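Local coordinates for protein hyperpolarization-activated (Ih) channel (Strongylocentrotus purpuratus, PDB 2PTM) that probably conducts potassium through a hyperpolarization-activated, voltage-gated pore, this C-terminal region being the C-linker and the cyclic nucleotide-binding domain, which holds cAMP, at residues H51-V56 with Q62-Y67; V76-F79 with N85-T88; H172-L177 with A182-M187. All blocks are in the same frame, centred on the assembly; numbering follows the deposited sequence.

Contact 1: H51-V56 with Q62-Y67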
loop_
_atom_site.group_PDB
_atom_site.type_symbol
_atom_site.label_atom_id
_atom_site.label_comp_id
_atom_site.label_asym_id
_atom_site.label_seq_id
_atom_site.Cartn_x
_atom_site.Cartn_y
_atom_site.Cartn_z
ATOM N N HIS A 51 -13.405 5.449 5.336
ATOM C CA HIS A 51 -13.961 5.645 4.003
ATOM C C HIS A 51 -14.482 7.067 3.856
ATOM O O HIS A 51 -14.188 7.756 2.876
ATOM C CB HIS A 51 -15.077 4.645 3.741
ATOM N N ILE A 52 -15.258 7.499 4.845
ATOM C CA ILE A 52 -15.824 8.839 4.859
ATOM C C ILE A 52 -14.725 9.899 4.842
ATOM O O ILE A 52 -14.727 10.790 3.997
ATOM C CB ILE A 52 -16.727 9.043 6.086
ATOM C CG1 ILE A 52 -17.874 8.021 6.057
ATOM C CG2 ILE A 52 -17.236 10.489 6.145
ATOM C CD1 ILE A 52 -18.588 7.834 7.385
ATOM N N PHE A 53 -13.779 9.801 5.768
ATOM C CA PHE A 53 -12.659 10.739 5.777
ATOM C C PHE A 53 -12.013 10.875 4.388
ATOM O O PHE A 53 -11.656 11.971 3.974
ATOM C CB PHE A 53 -11.620 10.351 6.833
ATOM C CG PHE A 53 -11.847 10.999 8.176
ATOM C CD1 PHE A 53 -13.052 10.840 8.844
ATOM C CD2 PHE A 53 -10.853 11.761 8.772
ATOM C CE1 PHE A 53 -13.262 11.433 10.077
ATOM C CE2 PHE A 53 -11.055 12.357 10.008
ATOM C CZ PHE A 53 -12.259 12.190 10.660
ATOM N N ARG A 54 -11.887 9.770 3.663
ATOM C CA ARG A 54 -11.208 9.799 2.364
ATOM C C ARG A 54 -12.058 10.404 1.244
ATOM O O ARG A 54 -11.528 10.818 0.217
ATOM C CB ARG A 54 -10.724 8.398 1.981
ATOM C CG ARG A 54 -9.550 7.918 2.820
ATOM C CD ARG A 54 -9.344 6.410 2.733
ATOM N NE ARG A 54 -8.137 5.991 3.447
ATOM C CZ ARG A 54 -8.054 5.847 4.768
ATOM N NH1 ARG A 54 -9.111 6.087 5.533
ATOM N NH2 ARG A 54 -6.914 5.466 5.327
ATOM N N GLU A 55 -13.374 10.456 1.450
ATOM C CA GLU A 55 -14.310 11.013 0.465
ATOM C C GLU A 55 -14.469 12.531 0.590
ATOM O O GLU A 55 -15.134 13.175 -0.243
ATOM C CB GLU A 55 -15.693 10.349 0.611
ATOM C CG GLU A 55 -15.755 8.916 0.122
ATOM C CD GLU A 55 -16.795 8.083 0.856
ATOM O OE1 GLU A 55 -17.690 8.666 1.503
ATOM O OE2 GLU A 55 -16.717 6.838 0.791
ATOM N N VAL A 56 -13.866 13.100 1.631
ATOM C CA VAL A 56 -14.094 14.500 1.958
ATOM C C VAL A 56 -12.816 15.332 1.853
ATOM O O VAL A 56 -11.736 14.815 1.568
ATOM C CB VAL A 56 -14.731 14.666 3.370
ATOM C CG1 VAL A 56 -16.039 13.880 3.480
ATOM C CG2 VAL A 56 -13.775 14.222 4.443
ATOM N N GLN A 62 -10.177 17.647 9.179
ATOM C CA GLN A 62 -9.655 18.345 10.353
ATOM C C GLN A 62 -10.788 18.688 11.304
ATOM O O GLN A 62 -10.660 18.525 12.520
ATOM C CB GLN A 62 -8.897 19.615 9.953
ATOM C CG GLN A 62 -7.593 19.341 9.227
ATOM C CD GLN A 62 -7.034 20.569 8.531
ATOM O OE1 GLN A 62 -7.731 21.568 8.341
ATOM N NE2 GLN A 62 -5.771 20.493 8.136
ATOM N N ASP A 63 -11.898 19.166 10.748
ATOM C CA ASP A 63 -13.057 19.520 11.564
ATOM C C ASP A 63 -13.583 18.305 12.313
ATOM O O ASP A 63 -13.882 18.377 13.507
ATOM C CB ASP A 63 -14.168 20.119 10.695
ATOM C CG ASP A 63 -13.803 21.477 10.142
ATOM O OD1 ASP A 63 -12.775 22.041 10.562
ATOM O OD2 ASP A 63 -14.546 21.986 9.281
ATOM N N VAL A 64 -13.690 17.181 11.617
ATOM C CA VAL A 64 -14.210 15.978 12.255
ATOM C C VAL A 64 -13.234 15.435 13.298
ATOM O O VAL A 64 -13.639 15.070 14.400
ATOM C CB VAL A 64 -14.576 14.885 11.230
ATOM C CG1 VAL A 64 -15.082 13.644 11.953
ATOM C CG2 VAL A 64 -15.630 15.409 10.257
ATOM N N ALA A 65 -11.945 15.400 12.974
ATOM C CA ALA A 65 -10.972 14.898 13.943
ATOM C C ALA A 65 -10.915 15.802 15.178
ATOM O O ALA A 65 -10.825 15.324 16.315
ATOM C CB ALA A 65 -9.595 14.761 13.309
ATOM N N ASN A 66 -10.973 17.111 14.958
ATOM C CA ASN A 66 -10.971 18.053 16.070
ATOM C C ASN A 66 -12.177 17.854 16.972
ATOM O O ASN A 66 -12.059 17.924 18.195
ATOM C CB ASN A 66 -10.920 19.501 15.579
ATOM C CG ASN A 66 -9.498 20.032 15.473
ATOM O OD1 ASN A 66 -8.741 20.028 16.443
ATOM N ND2 ASN A 66 -9.140 20.509 14.304
ATOM N N TYR A 67 -13.340 17.610 16.376
ATOM C CA TYR A 67 -14.537 17.415 17.195
ATOM C C TYR A 67 -14.501 16.102 17.974
ATOM O O TYR A 67 -14.805 16.064 19.172
ATOM C CB TYR A 67 -15.823 17.495 16.371
ATOM C CG TYR A 67 -17.048 17.541 17.262
ATOM C CD1 TYR A 67 -17.543 18.750 17.732
ATOM C CD2 TYR A 67 -17.684 16.371 17.671
ATOM C CE1 TYR A 67 -18.656 18.793 18.565
ATOM C CE2 TYR A 67 -18.791 16.406 18.501
ATOM C CZ TYR A 67 -19.274 17.620 18.946
ATOM O OH TYR A 67 -20.377 17.667 19.778
#

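Contact 2: V76-F79 with N85-T88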
loop_
_atom_site.group_PDB
_atom_site.type_symbol
_atom_site.label_atom_id
_atom_site.label_comp_id
_atom_site.label_asym_id
_atom_site.label_seq_id
_atom_site.Cartn_x
_atom_site.Cartn_y
_atom_site.Cartn_z
ATOM N N VAL A 76 -5.742 16.845 28.083
ATOM C CA VAL A 76 -4.287 16.767 28.031
ATOM C C VAL A 76 -3.624 18.127 28.272
ATOM O O VAL A 76 -3.614 18.988 27.390
ATOM C CB VAL A 76 -3.797 16.173 26.690
ATOM C CG1 VAL A 76 -2.279 16.056 26.683
ATOM C CG2 VAL A 76 -4.430 14.812 26.462
ATOM N N PRO A 77 -3.054 18.320 29.472
ATOM C CA PRO A 77 -2.404 19.593 29.804
ATOM C C PRO A 77 -1.343 19.957 28.770
ATOM O O PRO A 77 -1.109 21.137 28.537
ATOM C CB PRO A 77 -1.759 19.311 31.164
ATOM C CG PRO A 77 -2.587 18.195 31.751
ATOM C CD PRO A 77 -2.937 17.338 30.566
ATOM N N PHE A 78 -0.737 18.944 28.152
ATOM C CA PHE A 78 0.265 19.132 27.106
ATOM C C PHE A 78 -0.220 20.092 26.014
ATOM O O PHE A 78 0.562 20.885 25.484
ATOM C CB PHE A 78 0.644 17.766 26.513
ATOM C CG PHE A 78 1.598 17.836 25.349
ATOM C CD1 PHE A 78 2.888 18.312 25.516
ATOM C CD2 PHE A 78 1.210 17.396 24.094
ATOM C CE1 PHE A 78 3.765 18.367 24.448
ATOM C CE2 PHE A 78 2.081 17.446 23.019
ATOM C CZ PHE A 78 3.359 17.932 23.194
ATOM N N PHE A 79 -1.512 20.032 25.697
ATOM C CA PHE A 79 -2.077 20.842 24.616
ATOM C C PHE A 79 -2.445 22.263 25.030
ATOM O O PHE A 79 -2.865 23.061 24.191
ATOM C CB PHE A 79 -3.316 20.170 24.020
ATOM C CG PHE A 79 -3.026 18.900 23.281
ATOM C CD1 PHE A 79 -1.958 18.818 22.405
ATOM C CD2 PHE A 79 -3.841 17.792 23.442
ATOM C CE1 PHE A 79 -1.698 17.648 21.717
ATOM C CE2 PHE A 79 -3.585 16.620 22.760
ATOM C CZ PHE A 79 -2.512 16.547 21.897
ATOM N N ASN A 85 -2.529 24.947 14.996
ATOM C CA ASN A 85 -2.048 24.129 13.887
ATOM C C ASN A 85 -1.363 22.861 14.381
ATOM O O ASN A 85 -1.436 21.820 13.725
ATOM C CB ASN A 85 -1.099 24.921 12.989
ATOM C CG ASN A 85 -1.791 26.061 12.265
ATOM O OD1 ASN A 85 -2.963 25.958 11.889
ATOM N ND2 ASN A 85 -1.065 27.157 12.056
ATOM N N PHE A 86 -0.680 22.957 15.522
ATOM C CA PHE A 86 -0.095 21.778 16.173
ATOM C C PHE A 86 -1.183 20.795 16.595
ATOM O O PHE A 86 -1.128 19.612 16.252
ATOM C CB PHE A 86 0.780 22.158 17.384
ATOM C CG PHE A 86 1.307 20.959 18.166
ATOM C CD1 PHE A 86 2.400 20.236 17.710
ATOM C CD2 PHE A 86 0.706 20.562 19.346
ATOM C CE1 PHE A 86 2.880 19.138 18.407
ATOM C CE2 PHE A 86 1.187 19.468 20.061
ATOM C CZ PHE A 86 2.279 18.755 19.590
ATOM N N VAL A 87 -2.174 21.283 17.337
ATOM C CA VAL A 87 -3.259 20.418 17.788
ATOM C C VAL A 87 -3.965 19.766 16.587
ATOM O O VAL A 87 -4.220 18.565 16.578
ATOM C CB VAL A 87 -4.281 21.181 18.643
ATOM C CG1 VAL A 87 -5.410 20.247 19.063
ATOM C CG2 VAL A 87 -3.601 21.800 19.858
ATOM N N THR A 88 -4.265 20.555 15.562
ATOM C CA THR A 88 -4.929 19.999 14.389
ATOM C C THR A 88 -4.101 18.896 13.716
ATOM O O THR A 88 -4.629 17.845 13.334
ATOM C CB THR A 88 -5.301 21.097 13.379
ATOM O OG1 THR A 88 -6.336 21.915 13.942
ATOM C CG2 THR A 88 -5.791 20.477 12.077
#

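Contact 3: H172-L177 with A182-M187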
loop_
_atom_site.group_PDB
_atom_site.type_symbol
_atom_site.label_atom_id
_atom_site.label_comp_id
_atom_site.label_asym_id
_atom_site.label_seq_id
_atom_site.Cartn_x
_atom_site.Cartn_y
_atom_site.Cartn_z
ATOM N N HIS A 172 5.008 9.752 12.522
ATOM C CA HIS A 172 4.184 10.947 12.705
ATOM C C HIS A 172 4.666 11.805 13.874
ATOM O O HIS A 172 4.633 13.033 13.807
ATOM C CB HIS A 172 2.710 10.573 12.908
ATOM C CG HIS A 172 2.107 9.832 11.756
ATOM N ND1 HIS A 172 2.382 10.145 10.440
ATOM C CD2 HIS A 172 1.224 8.805 11.718
ATOM C CE1 HIS A 172 1.705 9.336 9.643
ATOM N NE2 HIS A 172 0.996 8.511 10.394
ATOM N N PHE A 173 5.078 11.142 14.953
ATOM C CA PHE A 173 5.659 11.796 16.123
ATOM C C PHE A 173 6.815 12.695 15.692
ATOM O O PHE A 173 6.855 13.888 16.022
ATOM C CB PHE A 173 6.135 10.716 17.103
ATOM C CG PHE A 173 6.839 11.238 18.330
ATOM C CD1 PHE A 173 6.125 11.543 19.480
ATOM C CD2 PHE A 173 8.217 11.379 18.347
ATOM C CE1 PHE A 173 6.771 11.997 20.623
ATOM C CE2 PHE A 173 8.874 11.839 19.484
ATOM C CZ PHE A 173 8.148 12.148 20.627
ATOM N N ASN A 174 7.747 12.127 14.942
ATOM C CA ASN A 174 8.908 12.883 14.501
ATOM C C ASN A 174 8.533 13.990 13.521
ATOM O O ASN A 174 9.175 15.025 13.479
ATOM C CB ASN A 174 9.971 11.951 13.913
ATOM C CG ASN A 174 10.797 11.266 14.985
ATOM O OD1 ASN A 174 11.292 11.910 15.913
ATOM N ND2 ASN A 174 10.952 9.955 14.862
ATOM N N GLN A 175 7.472 13.770 12.753
ATOM C CA GLN A 175 6.970 14.779 11.828
ATOM C C GLN A 175 6.432 16.008 12.563
ATOM O O GLN A 175 6.830 17.133 12.275
ATOM C CB GLN A 175 5.877 14.188 10.933
ATOM C CG GLN A 175 6.377 13.213 9.879
ATOM C CD GLN A 175 5.240 12.574 9.094
ATOM O OE1 GLN A 175 4.084 12.996 9.191
ATOM N NE2 GLN A 175 5.565 11.548 8.313
ATOM N N VAL A 176 5.533 15.793 13.519
ATOM C CA VAL A 176 4.895 16.911 14.207
ATOM C C VAL A 176 5.863 17.706 15.091
ATOM O O VAL A 176 5.711 18.920 15.250
ATOM C CB VAL A 176 3.659 16.461 15.014
ATOM C CG1 VAL A 176 2.753 15.618 14.140
ATOM C CG2 VAL A 176 4.074 15.678 16.235
ATOM N N LEU A 177 6.863 17.023 15.647
ATOM C CA LEU A 177 7.882 17.675 16.470
ATOM C C LEU A 177 8.852 18.517 15.648
ATOM O O LEU A 177 9.431 19.483 16.153
ATOM C CB LEU A 177 8.662 16.638 17.278
ATOM C CG LEU A 177 8.143 16.397 18.693
ATOM C CD1 LEU A 177 6.635 16.264 18.712
ATOM C CD2 LEU A 177 8.810 15.180 19.332
ATOM N N ALA A 182 8.905 23.780 19.307
ATOM C CA ALA A 182 8.580 24.188 20.672
ATOM C C ALA A 182 7.983 23.029 21.465
ATOM O O ALA A 182 8.219 22.904 22.670
ATOM C CB ALA A 182 7.630 25.375 20.666
ATOM N N MET A 183 7.217 22.180 20.782
ATOM C CA MET A 183 6.597 21.027 21.423
ATOM C C MET A 183 7.549 19.848 21.681
ATOM O O MET A 183 7.282 19.013 22.549
ATOM C CB MET A 183 5.363 20.568 20.649
ATOM C CG MET A 183 4.049 20.903 21.343
ATOM S SD MET A 183 3.806 22.650 21.709
ATOM C CE MET A 183 3.463 23.300 20.073
ATOM N N ARG A 184 8.647 19.773 20.933
ATOM C CA ARG A 184 9.683 18.798 21.246
ATOM C C ARG A 184 10.311 19.183 22.571
ATOM O O ARG A 184 10.621 18.326 23.403
ATOM C CB ARG A 184 10.767 18.748 20.168
ATOM C CG ARG A 184 11.883 17.759 20.492
ATOM C CD ARG A 184 12.849 17.563 19.330
ATOM N NE ARG A 184 12.238 16.865 18.198
ATOM C CZ ARG A 184 12.160 15.540 18.084
ATOM N NH1 ARG A 184 12.648 14.755 19.037
ATOM N NH2 ARG A 184 11.593 14.997 17.015
ATOM N N LYS A 185 10.504 20.484 22.759
ATOM C CA LYS A 185 11.117 20.992 23.979
ATOM C C LYS A 185 10.237 20.659 25.166
ATOM O O LYS A 185 10.707 20.104 26.156
ATOM C CB LYS A 185 11.343 22.497 23.881
ATOM N N THR A 186 8.950 20.980 25.066
ATOM C CA THR A 186 8.044 20.696 26.171
ATOM C C THR A 186 7.951 19.193 26.410
ATOM O O THR A 186 7.854 18.744 27.547
ATOM C CB THR A 186 6.641 21.324 25.981
ATOM O OG1 THR A 186 5.845 20.500 25.125
ATOM C CG2 THR A 186 6.751 22.720 25.389
ATOM N N MET A 187 8.015 18.405 25.342
ATOM C CA MET A 187 7.957 16.960 25.500
ATOM C C MET A 187 9.206 16.411 26.187
ATOM O O MET A 187 9.113 15.581 27.084
ATOM C CB MET A 187 7.758 16.267 24.150
ATOM C CG MET A 187 7.623 14.761 24.252
ATOM S SD MET A 187 5.911 14.191 24.176
ATOM C CE MET A 187 5.399 14.957 22.639
HETATM O O HOH W 1 12.683 11.591 18.271
HETATM O O HOH W 2 12.156 19.241 16.588
#

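Contact 1: H51-V56 with Q62-Y67
The ring of Phe53 reaches across from helix 50-55 to the flank of helix 58-68, where Val64 and Ala65 receive it. CB starts off at an angle to the other helix, and it is the length of the side chain that bridges the gap: the nearest CA atoms, those of Phe53 and Val64, are 8.5 Å apart. Chi1, at -91°, is some 30° off a staggered position, and the touching is done by Phe53 CE1, CZ and CE2. Phe53 CE1 and CZ both lie 3.4 Å from Val64 CG1, close for two carbons. At the tip, Phe53 CZ is also 3.6 Å from Val64 CB and approaches Ala65 N at 4.0 Å. Across the ring from CE1, Phe53 CE2 makes a looser contact with Ala65 CB at 4.3 Å. The two helices belong to the C-linker, the helical region that joins the pore of an HCN channel to its nucleotide-binding domain and through which the four subunits assemble. Val64 offers CG1 because this methyl stands anti to the backbone N (chi1 179°), and it meets the ring obliquely. Tyr20 of the second subunit packs on both Phe53 and Val64, so the small apolar cluster extends over the subunit boundary. Polar groups of the two helices also face that neighbour: Glu55 OE1 forms a salt bridge with Lys13 NZ of the second subunit, and Asp63 OD2 one with its Lys33 NZ. Within the chain, the carbonyl oxygen of Phe53 accepts a hydrogen bond from Arg61 NH1.

Contact 2: V76-F79 with N85-T88
The ring of Phe86 meets those of two other phenylalanines, Phe78 and Phe79. Phe86 CE2 lies in the plane of the Phe79 ring, at its edge, 3.8 Å from Phe79 CE1, while the rim of the Phe86 ring itself receives Phe78 CE2 near its plane. Phe78 and Phe86 form an oblique pair, centroids 5.8 Å apart and planes at 76°. This is the N3A motif of cyclic nucleotide-binding domains, two helices joined by a 3-10 turn, before the beta roll: residues 77-79 are the 3-10 turn after helix 70-75, and Phe86 and Val87 stand on helix 84-93. The neighbouring phenylalanines of the turn diverge. CG of Phe78 is anti to its own N (chi1 176°), whereas CG of Phe79 is anti to the carbonyl carbon (chi1 -68°). Both rings reach Phe86 CE2, and Phe78 alone of the two also touches CZ; each side chain crosses that of Phe86 at about a right angle. Phe78 CE2 meets Phe86 CZ at 3.7 Å. Beyond it, Met183, Thr186 and Met187 of helix 181-192 also touch Phe78, and the Phe180 ring meets that of Phe86. Reducing Phe78 to an alanine would probably open a gap beside Phe86 CZ and leave Thr186 and Met187 without their aromatic neighbour on the turn. Phe79 is also flanked by Val73 of helix 70-75. From the next residue of helix 84-93, Val87 CG2 approaches Phe79 CD1 at 4.3 Å, obliquely to the ring.

Contact 3: H172-L177 with A182-M187
Arg184 and Asn174 supply the direct polar link between helix 170-179 and helix 181-192, whose short segments approach to 9.6 Å between axes. Arg184 NH2 donates to Asn174 OD1 over 3.3 Å, a long but fairly straight bond (159°) that falls on a lone pair in the carbonyl plane. Asn174 OD1 lies at the guanidinium edge, and the amide is nearly coplanar with that group, 11° away. Two waters extend this edge: one donates to Asn174 OD1 and accepts from Arg184 NH1, and the other bridges Arg184 NE, at 2.9 Å, to the carbonyl oxygen of Leu177. A bend at chi3 (-69°) turns the guanidinium toward Asn174 and Leu177. Asp178 adds a long, weak ion pair to NH2.

The guanidinium is covered on one face by Leu177 CD2, 3.5 Å above the plane and over its centre, while Leu177 CB touches Arg184 NH2 at 3.4 Å.

Apolar packing joins Met187 to Phe173: Met187 CE, brought round by bends at chi2 and chi3, lies 3.8 Å from Phe173 CE1, obliquely to the ring, and more loosely 4.3 Å from Leu177 CD1. Leu148 of helix 145-149 touches Phe173, Arg184 and Met187, and Met187 also touches Glu144, a residue of the cAMP site. The helices are B and C, the pair that follow the beta roll in this domain, helix C running toward Arg194 of the cAMP site. With NE, NH1 and NH2 each bonded and a methyl on one face, the guanidinium is likely to be fixed in its rotation, its polar rim on water and amide and its face on leucine.

In the fold
The contacts follow one another along the chain without overlapping. Contact 1 pairs two C-linker helices beside the second subunit; contact 2 sets the turn after helix 70-75 against helix 84-93; contact 3 joins helices 170-179 and 181-192, past the beta roll. Centres of contacts 1 and 2 are about 18 Å apart, yet Asn66 ND2 probably hydrogen-bonds to Thr88 OG1 at 3.2 Å. Contacts 2 and 3, centres about 11 Å apart, merge where Phe78 packs on Met183, Thr186 and Met187, and Phe86 on Met183, while contacts 1 and 3 do not touch. The chain of helices thus runs from the subunit interface towards the cAMP site, a path consistent with coupling between ligand and C-linker.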